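Local coordinates for protein HicA3 Toxin (Yersinia pestis, PDB 4P78) that acts as the toxin of the HicA3-HicB3 toxin-antitoxin pair, probably by cleaving RNA as other HicA proteins do, and is bound by the antitoxin, at residues 47-50 with 51-55. Residues are numbered along the deposited sequence; the frame is centred on the assembly and turned at random.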
# COMPACT_ATOMS: atom_id res chain seq x y z
N LYS C 47 -9.83 18.24 9.17
CA LYS C 47 -9.27 19.56 9.46
C LYS C 47 -8.23 19.99 8.42
O LYS C 47 -7.84 21.15 8.36
CB LYS C 47 -8.62 19.57 10.85
CG LYS C 47 -9.53 19.11 11.97
CD LYS C 47 -8.96 17.87 12.65
CE LYS C 47 -9.26 17.83 14.14
NZ LYS C 47 -8.87 16.51 14.74
N ASP C 48 -7.78 19.03 7.62
CA ASP C 48 -6.74 19.29 6.62
C ASP C 48 -6.93 18.32 5.47
O ASP C 48 -7.33 17.17 5.67
CB ASP C 48 -5.33 19.13 7.23
CG ASP C 48 -4.23 19.58 6.27
OD1 ASP C 48 -4.32 20.70 5.73
OD2 ASP C 48 -3.26 18.82 6.05
N ILE C 49 -6.66 18.79 4.26
CA ILE C 49 -6.84 18.00 3.06
C ILE C 49 -5.61 18.17 2.18
O ILE C 49 -5.10 19.27 2.06
CB ILE C 49 -8.11 18.43 2.31
CG1 ILE C 49 -9.34 18.19 3.19
CG2 ILE C 49 -8.25 17.69 0.98
CD1 ILE C 49 -10.58 18.84 2.67
N SER C 50 -5.12 17.08 1.60
CA SER C 50 -3.85 17.16 0.87
C SER C 50 -4.01 17.92 -0.45
O SER C 50 -5.09 17.92 -1.05
CB SER C 50 -3.28 15.77 0.60
OG SER C 50 -4.06 15.08 -0.38
N LYS C 51 -2.94 18.56 -0.88
CA LYS C 51 -2.86 19.11 -2.22
C LYS C 51 -3.13 18.01 -3.27
O LYS C 51 -3.76 18.26 -4.29
CB LYS C 51 -1.50 19.76 -2.46
CG LYS C 51 -1.52 20.71 -3.66
CD LYS C 51 -2.65 21.72 -3.48
CE LYS C 51 -2.79 22.68 -4.65
NZ LYS C 51 -3.65 23.84 -4.24
N GLY C 52 -2.64 16.80 -3.01
CA GLY C 52 -2.91 15.67 -3.89
C GLY C 52 -4.41 15.47 -4.10
O GLY C 52 -4.88 15.39 -5.25
N LEU C 53 -5.16 15.40 -3.01
CA LEU C 53 -6.60 15.21 -3.10
C LEU C 53 -7.25 16.40 -3.83
O LEU C 53 -8.05 16.20 -4.74
CB LEU C 53 -7.23 15.03 -1.72
CG LEU C 53 -8.69 14.55 -1.74
CD1 LEU C 53 -9.00 13.65 -0.52
CD2 LEU C 53 -9.66 15.73 -1.78
N LEU C 54 -6.90 17.61 -3.41
CA LEU C 54 -7.48 18.81 -4.02
C LEU C 54 -7.27 18.85 -5.53
O LEU C 54 -8.20 19.19 -6.27
CB LEU C 54 -6.91 20.08 -3.37
CG LEU C 54 -7.32 20.32 -1.92
CD1 LEU C 54 -6.67 21.57 -1.38
CD2 LEU C 54 -8.84 20.41 -1.81
N ARG C 55 -6.06 18.51 -5.98
CA ARG C 55 -5.74 18.50 -7.42
C ARG C 55 -6.67 17.56 -8.18
O ARG C 55 -7.07 17.84 -9.30
CB ARG C 55 -4.28 18.11 -7.64
CG ARG C 55 -3.26 19.24 -7.50
CD ARG C 55 -3.03 19.93 -8.83
NE ARG C 55 -1.94 20.90 -8.79
CZ ARG C 55 -0.65 20.59 -8.97
NH1 ARG C 55 -0.28 19.33 -9.19
NH2 ARG C 55 0.27 21.54 -8.92
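Ser50 meets the first turn of helix 51-61 with both its side chain and carbonyl. Its OG accepts from Leu53 N at 2.9 Å; the N-H...O angle of 163° makes it a sound hydrogen bond, and the position of Ser50 just before the helix makes it a capping bond. A chi1 of 71° turns the hydroxyl over the start of the helix, toward the Leu53 N-H, where OG also lies against Leu53 CB at 3.4 Å. One residue further on, Leu54 N donates to Ser50 O over 3.0 Å, nearly straight at 172°, so the regular i to i+4 bonding starts at the cap. Ile49 supplies the apolar part: its CG2 branch lies 3.9 Å from Leu54 CD2, with Leu53 CD2 an additional neighbour at 3.7 Å. Leu6 of helix 3-12 touches both Ile49 and Leu53, joining this cluster to the other helix. Beyond the chain, Ser50 OG is hydrogen-bonded to Asp15 OD2 of the HicB3 antitoxin, and Asp48 OD2 accepts from Val11 N of that antitoxin chain. The geometry is that of a serine N-cap with a hydrophobic staple between Ile49 (N') and Leu54 (N4), at the loop-to-helix junction after the antiparallel sheet of the HicA fold, within the antitoxin interface.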